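Local coordinates for metallo-beta-lactamase family protein (Thermus thermophilus, PDB 2ZO4) that probably acts as a zinc-dependent hydrolase of the metallo-beta-lactamase superfamily, holding two zinc ions in its active site, though its natural substrate is not established, at residues K20-Y25 with P73-L78; I15-K20 with R138-P143; A44-L49 with S79-G84; D173-F178 with G189-E194. All blocks are in the same frame, centred on the assembly; numbering follows the deposited sequence.

Contact 1 (K20-Y25 with P73-L78); sequences KTVNLY and PDHYGL. With ZN (zinc ion), chain C.
His75 NE2 is bound to a zinc ion at 2.1 Å, and the imidazole that carries this nitrogen has the CG2 methyl of Val22 lying over one face. CG2 stands 3.9 Å from the centroid of the His75 ring and 19° off its normal, which meets the geometry of a CH-pi contact; the methyl is displaced toward the rim, nearest CE1 at 3.7 Å. At the ring's other nitrogen, His75 ND1 is hydrogen-bonded to Asp37 OD2. The imidazole is thereby held at both nitrogens, and the Val22 methyl covers one face. The other ligand supplied here is Asp74 OD2, 2.3 Å from the same zinc ion. These two residues close the HxHxDH signature of the metallo-beta-lactamase fold, in which a short helix after a strand carries metal ligands; Asp190, His233 and a water complete the site. That water also donates a weak hydrogen bond to Asp74 OD1. Val22 reaches the helix backbone as well: CG2 lies 3.4 Å from Asp74 O, and CG1 is at 3.6 Å from that same oxygen. With CG2 anti to the backbone N of Val22, the methyl projects from strand 21-29 toward the helix, where it meets both the Asp74 carbonyl oxygen and the ring.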
loop_
_atom_site.group_PDB
_atom_site.type_symbol
_atom_site.label_atom_id
_atom_site.label_comp_id
_atom_site.label_asym_id
_atom_site.label_seq_id
_atom_site.Cartn_x
_atom_site.Cartn_y
_atom_site.Cartn_z
ATOM N N LYS A 20 -7.443 3.006 10.806
ATOM C CA LYS A 20 -7.287 3.189 12.266
ATOM C C LYS A 20 -5.990 2.660 12.877
ATOM O O LYS A 20 -5.451 3.265 13.812
ATOM C CB LYS A 20 -8.504 2.657 13.038
ATOM C CG LYS A 20 -9.792 3.478 12.855
ATOM C CD LYS A 20 -9.758 4.808 13.614
ATOM C CE LYS A 20 -9.875 4.621 15.133
ATOM N NZ LYS A 20 -9.567 5.887 15.869
ATOM N N THR A 21 -5.501 1.535 12.358
ATOM C CA THR A 21 -4.310 0.878 12.893
ATOM C C THR A 21 -3.462 0.282 11.773
ATOM O O THR A 21 -3.973 -0.417 10.894
ATOM C CB THR A 21 -4.681 -0.237 13.908
ATOM O OG1 THR A 21 -5.602 0.281 14.876
ATOM C CG2 THR A 21 -3.442 -0.762 14.633
ATOM N N VAL A 22 -2.164 0.570 11.817
ATOM C CA VAL A 22 -1.204 -0.044 10.910
ATOM C C VAL A 22 -0.375 -1.081 11.668
ATOM O O VAL A 22 -0.054 -0.890 12.843
ATOM C CB VAL A 22 -0.306 1.016 10.201
ATOM C CG1 VAL A 22 0.665 1.694 11.186
ATOM C CG2 VAL A 22 0.444 0.399 9.016
ATOM N N ASN A 23 -0.062 -2.185 10.989
ATOM C CA ASN A 23 0.795 -3.233 11.536
ATOM C C ASN A 23 2.229 -3.114 11.036
ATOM O O ASN A 23 2.500 -3.272 9.836
ATOM C CB ASN A 23 0.252 -4.620 11.181
ATOM C CG ASN A 23 -1.106 -4.891 11.783
ATOM O OD1 ASN A 23 -1.404 -4.449 12.892
ATOM N ND2 ASN A 23 -1.941 -5.623 11.053
ATOM N N LEU A 24 3.136 -2.827 11.962
ATOM C CA LEU A 24 4.566 -2.837 11.688
ATOM C C LEU A 24 5.149 -4.143 12.209
ATOM O O LEU A 24 4.554 -4.795 13.075
ATOM C CB LEU A 24 5.260 -1.655 12.367
ATOM C CG LEU A 24 4.622 -0.262 12.321
ATOM C CD1 LEU A 24 5.580 0.751 12.925
ATOM C CD2 LEU A 24 4.235 0.140 10.900
ATOM N N TYR A 25 6.306 -4.526 11.679
ATOM C CA TYR A 25 6.954 -5.770 12.081
ATOM C C TYR A 25 8.419 -5.540 12.431
ATOM O O TYR A 25 9.195 -5.045 11.609
ATOM C CB TYR A 25 6.757 -6.855 11.005
ATOM C CG TYR A 25 5.289 -7.166 10.810
ATOM C CD1 TYR A 25 4.640 -8.089 11.627
ATOM C CD2 TYR A 25 4.535 -6.494 9.845
ATOM C CE1 TYR A 25 3.283 -8.352 11.479
ATOM C CE2 TYR A 25 3.174 -6.751 9.692
ATOM C CZ TYR A 25 2.560 -7.683 10.516
ATOM O OH TYR A 25 1.217 -7.946 10.372
ATOM N N PRO A 73 1.426 6.847 3.474
ATOM C CA PRO A 73 1.908 7.551 4.668
ATOM C C PRO A 73 1.963 6.688 5.934
ATOM O O PRO A 73 2.877 6.844 6.737
ATOM C CB PRO A 73 0.899 8.697 4.838
ATOM C CG PRO A 73 -0.298 8.292 4.037
ATOM C CD PRO A 73 0.240 7.504 2.893
ATOM N N ASP A 74 0.999 5.784 6.092
ATOM C CA ASP A 74 0.938 4.882 7.250
ATOM C C ASP A 74 2.063 3.835 7.319
ATOM O O ASP A 74 2.224 3.164 8.339
ATOM C CB ASP A 74 -0.445 4.214 7.346
ATOM C CG ASP A 74 -0.870 3.523 6.053
ATOM O OD1 ASP A 74 -0.608 4.057 4.948
ATOM O OD2 ASP A 74 -1.488 2.440 6.147
ATOM N N HIS A 75 2.834 3.701 6.245
ATOM C CA HIS A 75 3.941 2.740 6.185
ATOM C C HIS A 75 5.286 3.453 6.015
ATOM O O HIS A 75 6.319 2.990 6.494
ATOM C CB HIS A 75 3.719 1.754 5.028
ATOM C CG HIS A 75 2.443 0.972 5.137
ATOM N ND1 HIS A 75 2.400 -0.331 5.587
ATOM C CD2 HIS A 75 1.164 1.312 4.857
ATOM C CE1 HIS A 75 1.151 -0.759 5.582
ATOM N NE2 HIS A 75 0.380 0.220 5.144
ATOM N N TYR A 76 5.240 4.609 5.364
ATOM C CA TYR A 76 6.417 5.310 4.854
ATOM C C TYR A 76 6.737 6.574 5.665
ATOM O O TYR A 76 7.844 7.113 5.570
ATOM C CB TYR A 76 6.120 5.630 3.390
ATOM C CG TYR A 76 7.007 6.584 2.611
ATOM C CD1 TYR A 76 7.892 6.108 1.648
ATOM C CD2 TYR A 76 6.879 7.965 2.757
ATOM C CE1 TYR A 76 8.669 6.985 0.886
ATOM C CE2 TYR A 76 7.657 8.845 2.015
ATOM C CZ TYR A 76 8.543 8.351 1.080
ATOM O OH TYR A 76 9.297 9.232 0.339
ATOM N N GLY A 77 5.773 7.018 6.472
ATOM C CA GLY A 77 5.824 8.324 7.144
ATOM C C GLY A 77 7.016 8.626 8.041
ATOM O O GLY A 77 7.501 9.754 8.058
ATOM N N LEU A 78 7.488 7.637 8.792
ATOM C CA LEU A 78 8.645 7.845 9.669
ATOM C C LEU A 78 9.995 7.387 9.100
ATOM O O LEU A 78 11.018 7.486 9.784
ATOM C CB LEU A 78 8.411 7.235 11.057
ATOM C CG LEU A 78 7.450 7.963 12.009
ATOM C CD1 LEU A 78 7.360 7.229 13.340
ATOM C CD2 LEU A 78 7.869 9.414 12.230
HETATM ZN ZN ZN C . -1.622 0.547 4.811
HETATM O O HOH W 1 -1.857 1.908 3.388
#

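Contact 2 (I15-K20 with R138-P143); sequences IPYPLK and RERVHP
Pro16 and Tyr17 close on the guanidinium of Arg140 from two directions, one over a face and the other at an edge. In the tight part, Arg140 NH2 donates to Tyr17 OH over 2.9 Å with an N-H...O angle of 171°, nearly straight, and the hydroxyl lies in the guanidinium plane. Above that plane, Pro16 CG sits over the centre of the group, 3.6 Å from Arg140 CZ. The phenol and guanidinium planes stand 75° apart, and Pro16 CG occupies the angle between them, since it also lies above one face of the Tyr17 ring. A bend at chi3 (-82°) swings the end of Arg140 toward the Tyr17 hydroxyl. Tyr17 OH has a second hydrogen-bond partner in Thr137 OG1. The outer side is looser: Pro16 is solvent-exposed, and the backbones stay apart, with the nearest CA atoms, of Pro16 and Arg140, 10.1 Å from each other. The contact thus bridges two surface loops beside the metal site, with the Tyr17 side chain about 8 Å from a zinc ion. One loop links strands 8-14 and 21-29; the other runs from helix 133-138 to strand 148-150, at the opposite edge of the six-stranded sheet.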
loop_
_atom_site.group_PDB
_atom_site.type_symbol
_atom_site.label_atom_id
_atom_site.label_comp_id
_atom_site.label_asym_id
_atom_site.label_seq_id
_atom_site.Cartn_x
_atom_site.Cartn_y
_atom_site.Cartn_z
ATOM N N ILE A 15 -3.278 5.171 13.563
ATOM C CA ILE A 15 -3.144 6.075 12.418
ATOM C C ILE A 15 -4.421 6.905 12.224
ATOM O O ILE A 15 -5.529 6.403 12.440
ATOM C CB ILE A 15 -2.764 5.324 11.103
ATOM C CG1 ILE A 15 -3.771 4.210 10.776
ATOM C CG2 ILE A 15 -1.343 4.781 11.190
ATOM C CD1 ILE A 15 -3.642 3.635 9.364
ATOM N N PRO A 16 -4.271 8.183 11.826
ATOM C CA PRO A 16 -5.425 9.076 11.706
ATOM C C PRO A 16 -6.212 8.884 10.402
ATOM O O PRO A 16 -6.656 9.865 9.797
ATOM C CB PRO A 16 -4.783 10.465 11.754
ATOM C CG PRO A 16 -3.446 10.272 11.133
ATOM C CD PRO A 16 -3.007 8.870 11.489
ATOM N N TYR A 17 -6.386 7.627 9.994
ATOM C CA TYR A 17 -7.099 7.274 8.765
ATOM C C TYR A 17 -8.139 6.185 9.051
ATOM O O TYR A 17 -8.036 5.493 10.066
ATOM C CB TYR A 17 -6.109 6.835 7.674
ATOM C CG TYR A 17 -5.068 7.889 7.379
ATOM C CD1 TYR A 17 -5.407 9.055 6.690
ATOM C CD2 TYR A 17 -3.751 7.738 7.816
ATOM C CE1 TYR A 17 -4.462 10.039 6.432
ATOM C CE2 TYR A 17 -2.796 8.716 7.564
ATOM C CZ TYR A 17 -3.160 9.863 6.870
ATOM O OH TYR A 17 -2.226 10.837 6.615
ATOM N N PRO A 18 -9.163 6.050 8.180
ATOM C CA PRO A 18 -10.249 5.074 8.391
ATOM C C PRO A 18 -9.806 3.644 8.742
ATOM O O PRO A 18 -10.563 2.920 9.387
ATOM C CB PRO A 18 -11.018 5.089 7.060
ATOM C CG PRO A 18 -10.235 5.966 6.126
ATOM C CD PRO A 18 -9.379 6.850 6.960
ATOM N N LEU A 19 -8.598 3.247 8.334
ATOM C CA LEU A 19 -8.047 1.934 8.703
ATOM C C LEU A 19 -7.710 1.846 10.199
ATOM O O LEU A 19 -7.677 0.751 10.767
ATOM C CB LEU A 19 -6.815 1.602 7.857
ATOM N N LYS A 20 -7.443 3.006 10.806
ATOM C CA LYS A 20 -7.287 3.189 12.266
ATOM C C LYS A 20 -5.990 2.660 12.877
ATOM O O LYS A 20 -5.451 3.265 13.812
ATOM C CB LYS A 20 -8.504 2.657 13.038
ATOM C CG LYS A 20 -9.792 3.478 12.855
ATOM C CD LYS A 20 -9.758 4.808 13.614
ATOM C CE LYS A 20 -9.875 4.621 15.133
ATOM N NZ LYS A 20 -9.567 5.887 15.869
ATOM N N ARG A 138 1.005 15.319 4.308
ATOM C CA ARG A 138 2.394 15.681 3.995
ATOM C C ARG A 138 3.184 16.152 5.217
ATOM O O ARG A 138 4.377 15.872 5.334
ATOM C CB ARG A 138 2.447 16.764 2.912
ATOM C CG ARG A 138 2.125 16.282 1.514
ATOM C CD ARG A 138 2.440 17.352 0.483
ATOM N NE ARG A 138 2.131 16.924 -0.883
ATOM C CZ ARG A 138 2.956 16.234 -1.664
ATOM N NH1 ARG A 138 4.152 15.873 -1.226
ATOM N NH2 ARG A 138 2.583 15.901 -2.892
ATOM N N GLU A 139 2.509 16.871 6.115
ATOM C CA GLU A 139 3.112 17.360 7.354
ATOM C C GLU A 139 3.502 16.218 8.298
ATOM O O GLU A 139 4.384 16.379 9.144
ATOM C CB GLU A 139 2.155 18.323 8.065
ATOM N N ARG A 140 2.838 15.074 8.141
ATOM C CA ARG A 140 3.076 13.890 8.969
ATOM C C ARG A 140 4.066 12.923 8.305
ATOM O O ARG A 140 4.425 11.891 8.882
ATOM C CB ARG A 140 1.748 13.175 9.256
ATOM C CG ARG A 140 0.663 14.081 9.822
ATOM C CD ARG A 140 -0.496 13.294 10.394
ATOM N NE ARG A 140 -1.448 12.863 9.376
ATOM C CZ ARG A 140 -2.701 13.300 9.279
ATOM N NH1 ARG A 140 -3.180 14.187 10.146
ATOM N NH2 ARG A 140 -3.481 12.840 8.309
ATOM N N VAL A 141 4.506 13.267 7.098
ATOM C CA VAL A 141 5.397 12.406 6.332
ATOM C C VAL A 141 6.815 12.965 6.280
ATOM O O VAL A 141 7.025 14.128 5.927
ATOM C CB VAL A 141 4.856 12.146 4.906
ATOM C CG1 VAL A 141 5.878 11.398 4.059
ATOM C CG2 VAL A 141 3.541 11.370 4.974
ATOM N N HIS A 142 7.775 12.114 6.637
ATOM C CA HIS A 142 9.195 12.447 6.589
ATOM C C HIS A 142 9.860 11.534 5.568
ATOM O O HIS A 142 10.265 10.419 5.906
ATOM C CB HIS A 142 9.829 12.272 7.971
ATOM C CG HIS A 142 9.142 13.052 9.047
ATOM N ND1 HIS A 142 9.624 14.256 9.518
ATOM C CD2 HIS A 142 7.994 12.815 9.726
ATOM C CE1 HIS A 142 8.808 14.720 10.448
ATOM N NE2 HIS A 142 7.811 13.866 10.591
ATOM N N PRO A 143 9.954 11.992 4.308
ATOM C CA PRO A 143 10.494 11.163 3.229
ATOM C C PRO A 143 11.996 10.904 3.382
ATOM O O PRO A 143 12.730 11.805 3.795
ATOM C CB PRO A 143 10.229 12.003 1.969
ATOM C CG PRO A 143 9.243 13.052 2.388
ATOM C CD PRO A 143 9.546 13.319 3.815
#

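Contact 3 (A44-L49 with S79-G84); sequences AARGAL and SGFFEG
Arg46 lays its NH1 over the centre of the Phe81 ring, joining two helices, 43-55 and 79-84, of the outer layer that flanks the six-stranded sheet in the alpha-beta/beta-alpha sandwich of the metallo-beta-lactamases. NH1 stands 3.6 Å above the plane of the Phe81 ring, and its distances to the six ring carbons differ by only a few tenths of an ångström, which shows how well it is centred. The Arg46 CZ lies 4.7 Å from the Phe81 centroid and 16° off the ring normal, a cation-pi interaction. The guanidinium is not stacked flat, however: the two planes are 75° apart, and the group presents its edge to the ring. An extended chain from CG to NE carries it across the gap, where the CA atoms of Arg46 and Phe81 are 10.4 Å apart. Phe60 meets the Phe81 ring in an edge-to-face pair, while Arg46 also touches Leu78 and His142. Deeper in the interface, the contact becomes purely apolar. Leu49, whose CG is anti to its backbone nitrogen, points a methyl at the rim of Phe82, and Phe82 in turn rests on Ile66 of strand 65-68. The Leu49 CD2 methyl lies near the plane of that ring, equidistant from Phe82 CE1 and CZ at 3.8 Å.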
loop_
_atom_site.group_PDB
_atom_site.type_symbol
_atom_site.label_atom_id
_atom_site.label_comp_id
_atom_site.label_asym_id
_atom_site.label_seq_id
_atom_site.Cartn_x
_atom_site.Cartn_y
_atom_site.Cartn_z
ATOM N N ALA A 44 0.637 10.468 18.647
ATOM C CA ALA A 44 0.076 9.171 19.020
ATOM C C ALA A 44 0.797 7.993 18.358
ATOM O O ALA A 44 1.001 6.959 18.989
ATOM C CB ALA A 44 -1.414 9.128 18.714
ATOM N N ALA A 45 1.174 8.149 17.090
ATOM C CA ALA A 45 1.889 7.094 16.368
ATOM C C ALA A 45 3.337 6.949 16.838
ATOM O O ALA A 45 3.798 5.837 17.094
ATOM C CB ALA A 45 1.827 7.329 14.862
ATOM N N ARG A 46 4.045 8.074 16.950
ATOM C CA ARG A 46 5.421 8.092 17.468
ATOM C C ARG A 46 5.499 7.515 18.877
ATOM O O ARG A 46 6.405 6.741 19.188
ATOM C CB ARG A 46 5.981 9.515 17.492
ATOM C CG ARG A 46 6.329 10.112 16.140
ATOM C CD ARG A 46 6.717 11.573 16.311
ATOM N NE ARG A 46 7.153 12.195 15.061
ATOM C CZ ARG A 46 8.412 12.213 14.625
ATOM N NH1 ARG A 46 9.378 11.636 15.327
ATOM N NH2 ARG A 46 8.703 12.807 13.477
ATOM N N GLY A 47 4.539 7.904 19.716
ATOM C CA GLY A 47 4.482 7.482 21.113
ATOM C C GLY A 47 4.267 5.992 21.256
ATOM O O GLY A 47 4.956 5.336 22.039
ATOM N N ALA A 48 3.315 5.464 20.490
ATOM C CA ALA A 48 3.026 4.033 20.464
ATOM C C ALA A 48 4.228 3.202 20.010
ATOM O O ALA A 48 4.521 2.154 20.596
ATOM C CB ALA A 48 1.827 3.756 19.576
ATOM N N LEU A 49 4.918 3.672 18.969
ATOM C CA LEU A 49 6.083 2.969 18.442
ATOM C C LEU A 49 7.221 2.962 19.464
ATOM O O LEU A 49 7.864 1.927 19.687
ATOM C CB LEU A 49 6.536 3.577 17.103
ATOM C CG LEU A 49 7.688 2.922 16.325
ATOM C CD1 LEU A 49 7.556 1.400 16.267
ATOM C CD2 LEU A 49 7.783 3.513 14.912
ATOM N N SER A 79 10.003 6.903 7.859
ATOM C CA SER A 79 11.227 6.361 7.253
ATOM C C SER A 79 12.385 7.366 7.213
ATOM O O SER A 79 13.535 7.001 7.461
ATOM C CB SER A 79 10.954 5.787 5.859
ATOM O OG SER A 79 10.427 6.762 4.977
ATOM N N GLY A 80 12.072 8.621 6.905
ATOM C CA GLY A 80 13.063 9.695 6.910
ATOM C C GLY A 80 13.554 10.048 8.303
ATOM O O GLY A 80 14.694 10.485 8.460
ATOM N N PHE A 81 12.693 9.866 9.309
ATOM C CA PHE A 81 13.070 10.082 10.710
ATOM C C PHE A 81 14.095 9.042 11.140
ATOM O O PHE A 81 15.160 9.387 11.657
ATOM C CB PHE A 81 11.841 10.058 11.641
ATOM C CG PHE A 81 12.188 9.955 13.118
ATOM C CD1 PHE A 81 12.754 11.035 13.799
ATOM C CD2 PHE A 81 11.940 8.778 13.824
ATOM C CE1 PHE A 81 13.075 10.944 15.159
ATOM C CE2 PHE A 81 12.254 8.676 15.187
ATOM C CZ PHE A 81 12.824 9.761 15.854
ATOM N N PHE A 82 13.768 7.770 10.917
ATOM C CA PHE A 82 14.698 6.679 11.183
ATOM C C PHE A 82 15.989 6.840 10.387
ATOM O O PHE A 82 17.076 6.669 10.938
ATOM C CB PHE A 82 14.045 5.320 10.916
ATOM C CG PHE A 82 13.123 4.869 12.015
ATOM C CD1 PHE A 82 11.743 4.887 11.836
ATOM C CD2 PHE A 82 13.636 4.435 13.236
ATOM C CE1 PHE A 82 10.886 4.472 12.855
ATOM C CE2 PHE A 82 12.789 4.015 14.261
ATOM C CZ PHE A 82 11.411 4.035 14.070
ATOM N N GLU A 83 15.873 7.209 9.111
ATOM C CA GLU A 83 17.053 7.478 8.284
ATOM C C GLU A 83 17.926 8.584 8.876
ATOM O O GLU A 83 19.153 8.485 8.855
ATOM C CB GLU A 83 16.662 7.826 6.845
ATOM C CG GLU A 83 17.818 7.750 5.850
ATOM C CD GLU A 83 17.501 8.434 4.537
ATOM O OE1 GLU A 83 16.933 9.546 4.566
ATOM O OE2 GLU A 83 17.815 7.863 3.473
ATOM N N GLY A 84 17.290 9.622 9.418
ATOM C CA GLY A 84 18.008 10.726 10.059
ATOM C C GLY A 84 18.845 10.303 11.257
ATOM O O GLY A 84 19.834 10.959 11.595
#

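Contact 4 (D173-F178 with G189-E194); sequences DGHAAF and GDALLE. With ZN (zinc ion), chain B; ZN (zinc ion), chain C.
His175 uses a side-chain nitrogen to accept a backbone N-H of the metal-binding loop: Asp190 N donates to His175 NE2 over 2.9 Å. The N-H...N angle of 139° marks the bond as bent, and the donor is tilted 21° from the plane of the imidazole. His175 is in this sense a second-shell residue: no atom of it touches metal, yet it grips the backbone nitrogen of a zinc ligand. Ala191 N also lies close to this ring, but its approach to NE2 has too poor an angle to count as a hydrogen bond. Instead, Ala191 packs against the ring, with its CB 3.5 Å from His175 CE1. Gly189 meets the edge of the imidazole, CA lying 3.8 Å from His175 NE2. It has a positive phi of 58°, a conformation favoured by glycine, and its lack of a side chain lets the imidazole edge come this close. His175 reaches the loop with CG anti to the backbone N. In the metallo-beta-lactamase fold, the loop after strand 185-189 delivers the aspartate that bridges the two metals. Here that residue is Asp190, whose OD2 binds one zinc ion at 2.1 Å and the other, more loosely, at 2.6 Å. A water bridges the same pair of ions, 2.0 Å from each. Strand 176-180, just after His175, pairs with strand 185-189. His70, His72 and His171 complete the site at the longer aspartate bond, and Asp74, His75 and His233 complete the other.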
loop_
_atom_site.group_PDB
_atom_site.type_symbol
_atom_site.label_atom_id
_atom_site.label_comp_id
_atom_site.label_asym_id
_atom_site.label_seq_id
_atom_site.Cartn_x
_atom_site.Cartn_y
_atom_site.Cartn_z
ATOM N N ASP A 173 2.426 1.122 -6.787
ATOM C CA ASP A 173 3.204 0.741 -7.974
ATOM C C ASP A 173 4.427 -0.119 -7.643
ATOM O O ASP A 173 4.656 -1.147 -8.281
ATOM C CB ASP A 173 3.596 1.991 -8.763
ATOM C CG ASP A 173 2.385 2.834 -9.142
ATOM O OD1 ASP A 173 1.553 2.350 -9.935
ATOM O OD2 ASP A 173 2.258 3.974 -8.638
ATOM N N GLY A 174 5.196 0.303 -6.643
ATOM C CA GLY A 174 6.355 -0.458 -6.176
ATOM C C GLY A 174 6.076 -1.117 -4.839
ATOM O O GLY A 174 6.930 -1.135 -3.948
ATOM N N HIS A 175 4.871 -1.654 -4.686
ATOM C CA HIS A 175 4.552 -2.381 -3.474
ATOM C C HIS A 175 5.359 -3.673 -3.441
ATOM O O HIS A 175 5.433 -4.410 -4.435
ATOM C CB HIS A 175 3.057 -2.666 -3.357
ATOM C CG HIS A 175 2.675 -3.298 -2.056
ATOM N ND1 HIS A 175 2.804 -4.649 -1.820
ATOM C CD2 HIS A 175 2.192 -2.758 -0.912
ATOM C CE1 HIS A 175 2.410 -4.917 -0.587
ATOM N NE2 HIS A 175 2.036 -3.786 -0.015
ATOM N N ALA A 176 5.975 -3.927 -2.296
ATOM C CA ALA A 176 6.747 -5.140 -2.104
ATOM C C ALA A 176 6.276 -5.859 -0.848
ATOM O O ALA A 176 6.085 -5.236 0.193
ATOM C CB ALA A 176 8.240 -4.810 -2.015
ATOM N N ALA A 177 6.066 -7.167 -0.963
ATOM C CA ALA A 177 5.901 -8.031 0.207
ATOM C C ALA A 177 7.250 -8.663 0.541
ATOM O O ALA A 177 8.130 -8.757 -0.319
ATOM C CB ALA A 177 4.858 -9.106 -0.058
ATOM N N PHE A 178 7.417 -9.087 1.789
ATOM C CA PHE A 178 8.655 -9.720 2.218
ATOM C C PHE A 178 8.358 -11.126 2.714
ATOM O O PHE A 178 7.610 -11.312 3.677
ATOM C CB PHE A 178 9.370 -8.875 3.279
ATOM C CG PHE A 178 9.744 -7.494 2.800
ATOM C CD1 PHE A 178 10.918 -7.286 2.080
ATOM C CD2 PHE A 178 8.910 -6.401 3.057
ATOM C CE1 PHE A 178 11.263 -6.007 1.620
ATOM C CE2 PHE A 178 9.245 -5.117 2.603
ATOM C CZ PHE A 178 10.424 -4.923 1.887
ATOM N N GLY A 189 2.351 -6.739 3.568
ATOM C CA GLY A 189 2.044 -5.311 3.432
ATOM C C GLY A 189 0.558 -5.137 3.181
ATOM O O GLY A 189 -0.257 -5.787 3.827
ATOM N N ASP A 190 0.203 -4.283 2.225
ATOM C CA ASP A 190 -1.194 -4.115 1.848
ATOM C C ASP A 190 -1.559 -4.794 0.526
ATOM O O ASP A 190 -2.531 -4.412 -0.112
ATOM C CB ASP A 190 -1.573 -2.631 1.797
ATOM C CG ASP A 190 -1.509 -1.951 3.155
ATOM O OD1 ASP A 190 -1.172 -2.605 4.167
ATOM O OD2 ASP A 190 -1.792 -0.738 3.199
ATOM N N ALA A 191 -0.784 -5.795 0.110
ATOM C CA ALA A 191 -1.107 -6.557 -1.103
ATOM C C ALA A 191 -2.281 -7.507 -0.850
ATOM O O ALA A 191 -2.954 -7.960 -1.788
ATOM C CB ALA A 191 0.118 -7.342 -1.582
ATOM N N LEU A 192 -2.506 -7.796 0.432
ATOM C CA LEU A 192 -3.518 -8.731 0.894
ATOM C C LEU A 192 -3.972 -8.280 2.281
ATOM O O LEU A 192 -3.144 -7.913 3.116
ATOM C CB LEU A 192 -2.909 -10.138 0.987
ATOM C CG LEU A 192 -3.758 -11.386 0.743
ATOM C CD1 LEU A 192 -4.108 -11.530 -0.730
ATOM C CD2 LEU A 192 -3.014 -12.622 1.223
ATOM N N LEU A 193 -5.282 -8.288 2.515
ATOM C CA LEU A 193 -5.858 -8.015 3.838
ATOM C C LEU A 193 -6.992 -9.000 4.099
ATOM O O LEU A 193 -7.631 -9.460 3.154
ATOM C CB LEU A 193 -6.389 -6.578 3.926
ATOM C CG LEU A 193 -5.434 -5.381 3.799
ATOM C CD1 LEU A 193 -6.221 -4.079 3.757
ATOM C CD2 LEU A 193 -4.402 -5.353 4.924
ATOM N N GLU A 194 -7.249 -9.310 5.370
ATOM C CA GLU A 194 -8.276 -10.303 5.737
ATOM C C GLU A 194 -9.739 -9.840 5.692
ATOM O O GLU A 194 -10.630 -10.636 5.382
ATOM C CB GLU A 194 -7.986 -10.927 7.115
ATOM C CG GLU A 194 -8.013 -9.943 8.284
ATOM C CD GLU A 194 -8.552 -10.544 9.579
ATOM O OE1 GLU A 194 -8.793 -11.773 9.644
ATOM O OE2 GLU A 194 -8.744 -9.768 10.540
HETATM ZN ZN ZN B . -1.328 1.204 1.582
HETATM ZN ZN ZN C . -1.622 0.547 4.811
HETATM O O HOH W 1 -1.857 1.908 3.388
#

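Contacts 1, 2 and 3 cluster on one side of the chain's centre, with centres 8 to 11 Å apart; contact 4 lies about 12 Å from contact 1, centre to centre. Along the chain, contact 2 encloses contacts 1 and 3, whose segments alternate; contact 4 follows all of them. Contacts 1 and 4 share a zinc ion and its bridging water; their protein ligands follow strands of the two different sheets, so the dinuclear site lies where the halves of the sandwich meet. Contact 3, its centre about 21 Å from that of contact 4, joins contact 1 through Leu78 with Arg46 and Leu49. His142 links contact 2 to both neighbours through probable backbone hydrogen bonds with Gly77 and Gly80.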